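Local atomic coordinates of NDP-rhamnosyltransferase (Saccharopolyspora spinosa, PDB entry 3TSA), a protein that belongs to the glycosyltransferases of the GT-B fold, in which two Rossmann-like domains face each other across a cleft. Residues V4-L9 with M16-L21; I223-M228 with L239-A244. All coordinates share one frame; numbering follows the deposited sequence.

Interaction 1: residues V4-L9 with M16-L21; sequences VLVVPL and MAMVPL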
loop_
_atom_site.group_PDB
_atom_site.type_symbol
_atom_site.label_atom_id
_atom_site.label_comp_id
_atom_site.label_asym_id
_atom_site.label_seq_id
_atom_site.Cartn_x
_atom_site.Cartn_y
_atom_site.Cartn_z
ATOM N N VAL A 4 -0.802 15.803 0.263
ATOM C CA VAL A 4 0.418 15.685 -0.520
ATOM C C VAL A 4 0.127 15.216 -1.930
ATOM O O VAL A 4 -0.263 14.050 -2.094
ATOM C CB VAL A 4 1.430 14.712 0.178
ATOM C CG1 VAL A 4 2.839 14.643 -0.611
ATOM C CG2 VAL A 4 1.558 15.099 1.651
ATOM N N LEU A 5 0.459 16.060 -2.930
ATOM C CA LEU A 5 0.352 15.636 -4.355
ATOM C C LEU A 5 1.714 15.129 -4.775
ATOM O O LEU A 5 2.698 15.929 -4.665
ATOM C CB LEU A 5 -0.072 16.801 -5.273
ATOM C CG LEU A 5 -0.322 16.496 -6.762
ATOM C CD1 LEU A 5 -1.408 15.427 -6.950
ATOM C CD2 LEU A 5 -0.756 17.786 -7.515
ATOM N N VAL A 6 1.754 13.911 -5.274
ATOM C CA VAL A 6 2.981 13.283 -5.636
ATOM C C VAL A 6 3.118 13.353 -7.161
ATOM O O VAL A 6 2.157 13.022 -7.911
ATOM C CB VAL A 6 2.964 11.849 -5.167
ATOM C CG1 VAL A 6 4.268 11.105 -5.586
ATOM C CG2 VAL A 6 2.686 11.826 -3.676
ATOM N N VAL A 7 4.269 13.847 -7.619
ATOM C CA VAL A 7 4.481 14.121 -9.030
ATOM C C VAL A 7 5.709 13.326 -9.459
ATOM O O VAL A 7 6.836 13.787 -9.284
ATOM C CB VAL A 7 4.755 15.597 -9.223
ATOM C CG1 VAL A 7 4.901 15.956 -10.670
ATOM C CG2 VAL A 7 3.623 16.422 -8.570
ATOM N N PRO A 8 5.502 12.066 -9.925
ATOM C CA PRO A 8 6.620 11.275 -10.323
ATOM C C PRO A 8 6.844 11.389 -11.820
ATOM O O PRO A 8 5.961 11.881 -12.551
ATOM C CB PRO A 8 6.173 9.880 -9.935
ATOM C CG PRO A 8 4.652 9.929 -10.130
ATOM C CD PRO A 8 4.257 11.275 -9.747
ATOM N N LEU A 9 8.025 10.973 -12.275
ATOM C CA LEU A 9 8.246 10.740 -13.691
ATOM C C LEU A 9 7.475 9.494 -14.077
ATOM O O LEU A 9 7.244 8.625 -13.214
ATOM C CB LEU A 9 9.705 10.401 -13.934
ATOM C CG LEU A 9 10.744 11.418 -14.369
ATOM C CD1 LEU A 9 11.960 10.543 -14.723
ATOM C CD2 LEU A 9 10.271 12.313 -15.464
ATOM N N MET A 16 7.928 3.660 -7.286
ATOM C CA MET A 16 8.161 2.676 -6.228
ATOM C C MET A 16 9.105 3.173 -5.143
ATOM O O MET A 16 8.928 2.822 -3.975
ATOM C CB MET A 16 8.663 1.348 -6.831
ATOM C CG MET A 16 7.456 0.497 -7.428
ATOM S SD MET A 16 8.165 -0.741 -8.500
ATOM C CE MET A 16 8.360 -1.981 -7.240
ATOM N N ALA A 17 10.122 3.964 -5.534
ATOM C CA ALA A 17 11.081 4.538 -4.584
ATOM C C ALA A 17 10.349 5.460 -3.568
ATOM O O ALA A 17 10.858 5.660 -2.520
ATOM C CB ALA A 17 12.136 5.379 -5.321
ATOM N N MET A 18 9.142 5.953 -3.915
ATOM C CA MET A 18 8.413 6.869 -3.019
ATOM C C MET A 18 7.326 6.151 -2.245
ATOM O O MET A 18 6.657 6.762 -1.422
ATOM C CB MET A 18 7.749 7.964 -3.830
ATOM C CG MET A 18 8.863 8.787 -4.519
ATOM S SD MET A 18 8.309 10.389 -5.062
ATOM C CE MET A 18 7.449 9.756 -6.337
ATOM N N VAL A 19 7.111 4.869 -2.543
ATOM C CA VAL A 19 5.882 4.226 -1.975
ATOM C C VAL A 19 5.874 4.138 -0.421
ATOM O O VAL A 19 4.861 4.544 0.207
ATOM C CB VAL A 19 5.610 2.874 -2.651
ATOM C CG1 VAL A 19 4.805 1.950 -1.742
ATOM C CG2 VAL A 19 4.951 2.986 -4.025
ATOM N N PRO A 20 6.987 3.721 0.204
ATOM C CA PRO A 20 7.033 3.641 1.651
ATOM C C PRO A 20 6.767 5.032 2.293
ATOM O O PRO A 20 6.093 5.116 3.384
ATOM C CB PRO A 20 8.480 3.174 1.891
ATOM C CG PRO A 20 8.659 2.202 0.729
ATOM C CD PRO A 20 8.085 2.937 -0.410
ATOM N N LEU A 21 7.321 6.101 1.682
ATOM C CA LEU A 21 7.050 7.449 2.200
ATOM C C LEU A 21 5.542 7.802 2.062
ATOM O O LEU A 21 4.946 8.434 2.959
ATOM C CB LEU A 21 7.915 8.505 1.468
ATOM C CG LEU A 21 7.812 9.927 2.010
ATOM C CD1 LEU A 21 8.111 10.077 3.532
ATOM C CD2 LEU A 21 8.802 10.817 1.240
#
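V6 and M18 reach toward each other tip to tip, and the end of M18, chiefly its CE methyl, makes the contacts with V6 and P8. Within the strand, V6 has its CG1 anti to the backbone N (chi1 178°), which turns that methyl to the methionine: V6 CG1 lies 3.5 Å from M18 CE and 4.1 Å from M18 SD. A beta-branched valine suits this place, since it is at home in a strand and offers a compact, rigid methyl surface. P8 follows where the strand has ended, and its ring adds a second apolar surface, P8 CB to M18 CE at 3.8 Å. From 16-21, M18 is long and unbranched enough to span a backbone gap of 8.7 Å between the CA atoms of P8 and M18, and its bend at chi3 (-74°) brings CE against both V6 and P8. The backbone there is a type I turn from M16 to V19, closed by V19 N to M16 O at 3.1 Å, just as helix 19-27 starts. Strand 3-7 is the first strand of the N-terminal parallel sheet (order 3-2-1-4-5-6-7), running between strands 31-36 and 117-121, in a Rossmann-like domain as in GT-B proteins; the contact packs the turn before helix 19-27 on the strand's C-terminal end. M18 also touches H141 of strand 138-141, while P8 packs on L40 of helix 38-46.

Interaction 2: residues I223-M228 with L239-A244; sequences ICMGRM and LRAVAA
This is a small, buried van der Waals contact, without hydrogen bonds across it, between the end of a central beta strand and a helix packed on its sheet, in the C-terminal half of the chain. I223 from strand 219-224 meets A241 and V242 of helix 236-246, and M225, just past the strand, adds a looser touch. I223 does most of the work. Its CD1 methyl rests against the helix backbone, 3.5 Å from A241 O and 3.6 Å from V242 N, and also meets V242 CG2 at 3.8 Å. The other branch is used as well: with CG2 anti to its backbone N and CG1 anti to the carbonyl carbon (chi1 -63°), I223 lays both branches against one side of the alanine methyl, CG2 and CD1 each 3.9 Å from A241 CB. Alanine suits the helix here because its single methyl allows the main chain to come close, the CA atoms of I223 and A241 being 7.0 Å apart. The strand leads through a short loop, with G226 at the N-cap, into helix 227-233, and helix 236-246 follows: the beginning of a Rossmann-like domain, its first strand lying inside a parallel sheet of order 3-2-1-4-5-6. M225 extends fully beyond CG, bringing its CE within 4.2 Å of A241 CB, so a flexible, unbranched chain reaches the helix from the loop. V242 contributes from the flank of the helix, and its side chain also touches I255 of the neighbouring strand 251-256. I291 of strand 289-292 also touches both I223 and A241, and F346 of helix 343-354 touches A241.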
loop_
_atom_site.group_PDB
_atom_site.type_symbol
_atom_site.label_atom_id
_atom_site.label_comp_id
_atom_site.label_asym_id
_atom_site.label_seq_id
_atom_site.Cartn_x
_atom_site.Cartn_y
_atom_site.Cartn_z
ATOM N N ILE A 223 19.193 -13.222 -10.563
ATOM C CA ILE A 223 19.301 -12.345 -11.719
ATOM C C ILE A 223 17.987 -11.622 -11.769
ATOM O O ILE A 223 16.924 -12.256 -11.901
ATOM C CB ILE A 223 19.542 -13.150 -13.044
ATOM C CG1 ILE A 223 20.868 -13.879 -12.959
ATOM C CG2 ILE A 223 19.408 -12.188 -14.252
ATOM C CD1 ILE A 223 20.942 -14.970 -14.110
ATOM N N CYS A 224 18.052 -10.286 -11.602
ATOM C CA CYS A 224 16.850 -9.475 -11.474
ATOM C C CYS A 224 17.017 -8.221 -12.341
ATOM O O CYS A 224 17.973 -7.392 -12.127
ATOM C CB CYS A 224 16.659 -9.128 -10.024
ATOM S SG CYS A 224 15.067 -8.209 -9.846
ATOM N N MET A 225 16.204 -8.185 -13.398
ATOM C CA MET A 225 16.171 -7.085 -14.383
ATOM C C MET A 225 14.696 -6.683 -14.590
ATOM O O MET A 225 13.840 -7.573 -14.736
ATOM C CB MET A 225 16.859 -7.500 -15.696
ATOM C CG MET A 225 18.326 -7.579 -15.429
ATOM S SD MET A 225 19.174 -8.223 -16.823
ATOM C CE MET A 225 20.752 -8.676 -16.057
ATOM N N GLY A 226 14.403 -5.382 -14.521
ATOM C CA GLY A 226 13.012 -4.892 -14.669
ATOM C C GLY A 226 12.496 -4.690 -16.100
ATOM O O GLY A 226 13.225 -4.847 -17.090
ATOM N N ARG A 227 11.210 -4.397 -16.197
ATOM C CA ARG A 227 10.579 -4.145 -17.439
ATOM C C ARG A 227 11.246 -3.009 -18.192
ATOM O O ARG A 227 11.490 -3.109 -19.412
ATOM C CB ARG A 227 9.139 -3.792 -17.089
ATOM C CG ARG A 227 8.235 -3.511 -18.242
ATOM C CD ARG A 227 6.817 -3.453 -17.730
ATOM N NE ARG A 227 6.302 -4.836 -17.667
ATOM C CZ ARG A 227 5.518 -5.325 -16.706
ATOM N NH1 ARG A 227 5.161 -4.552 -15.705
ATOM N NH2 ARG A 227 5.111 -6.612 -16.750
ATOM N N MET A 228 11.490 -1.885 -17.519
ATOM C CA MET A 228 11.950 -0.723 -18.347
ATOM C C MET A 228 13.298 -1.037 -18.970
ATOM O O MET A 228 13.487 -0.722 -20.126
ATOM C CB MET A 228 12.052 0.624 -17.597
ATOM C CG MET A 228 10.789 1.312 -17.135
ATOM S SD MET A 228 9.555 1.872 -18.325
ATOM C CE MET A 228 10.549 3.012 -19.350
ATOM N N LEU A 239 20.251 -12.774 -21.192
ATOM C CA LEU A 239 20.812 -14.034 -21.710
ATOM C C LEU A 239 22.234 -14.143 -21.207
ATOM O O LEU A 239 22.703 -15.267 -20.859
ATOM C CB LEU A 239 20.812 -13.954 -23.251
ATOM C CG LEU A 239 19.404 -14.019 -23.850
ATOM C CD1 LEU A 239 19.411 -13.787 -25.407
ATOM C CD2 LEU A 239 18.730 -15.361 -23.433
ATOM N N ARG A 240 22.951 -13.002 -21.223
ATOM C CA ARG A 240 24.361 -13.006 -20.816
ATOM C C ARG A 240 24.481 -13.419 -19.382
ATOM O O ARG A 240 25.344 -14.218 -19.058
ATOM C CB ARG A 240 25.045 -11.646 -21.008
ATOM C CG ARG A 240 25.358 -11.359 -22.486
ATOM C CD ARG A 240 25.463 -9.870 -22.847
ATOM N NE ARG A 240 25.736 -9.708 -24.311
ATOM C CZ ARG A 240 25.635 -8.552 -24.986
ATOM N NH1 ARG A 240 25.184 -7.461 -24.433
ATOM N NH2 ARG A 240 25.882 -8.560 -26.299
ATOM N N ALA A 241 23.625 -12.904 -18.511
ATOM C CA ALA A 241 23.726 -13.258 -17.076
ATOM C C ALA A 241 23.336 -14.688 -16.809
ATOM O O ALA A 241 23.940 -15.338 -15.966
ATOM C CB ALA A 241 22.797 -12.302 -16.211
ATOM N N VAL A 242 22.290 -15.165 -17.486
ATOM C CA VAL A 242 21.800 -16.567 -17.297
ATOM C C VAL A 242 22.921 -17.549 -17.734
ATOM O O VAL A 242 23.208 -18.519 -17.038
ATOM C CB VAL A 242 20.529 -16.822 -18.100
ATOM C CG1 VAL A 242 20.267 -18.350 -18.155
ATOM C CG2 VAL A 242 19.386 -16.154 -17.314
ATOM N N ALA A 243 23.590 -17.244 -18.837
ATOM C CA ALA A 243 24.664 -18.138 -19.334
ATOM C C ALA A 243 25.849 -18.133 -18.366
ATOM O O ALA A 243 26.344 -19.193 -17.915
ATOM C CB ALA A 243 25.119 -17.669 -20.701
ATOM N N ALA A 244 26.305 -16.946 -17.963
ATOM C CA ALA A 244 27.427 -16.889 -17.063
ATOM C C ALA A 244 27.098 -17.587 -15.717
ATOM O O ALA A 244 27.972 -18.329 -15.170
ATOM C CB ALA A 244 27.807 -15.429 -16.857
#

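From the N terminus, the chain first leaves strand 3-7, passes through helix 12-16 and returns at the start of helix 19-27; interaction 1 closes that short excursion of six residues. Much later, after the whole first sheet has been built, strand 219-224 opens the second, and interaction 2 closes an excursion of ten residues, mostly helical. The two are in series, neither nested nor crossed. Their centres are 27 Å apart on opposite sides of the chain's centre, and their nearest atoms, about 9 Å apart, do not touch. Interaction 1 belongs to the N-terminal Rossmann-like unit and interaction 2 to the C-terminal one; each joins a first strand to a helical region soon after it.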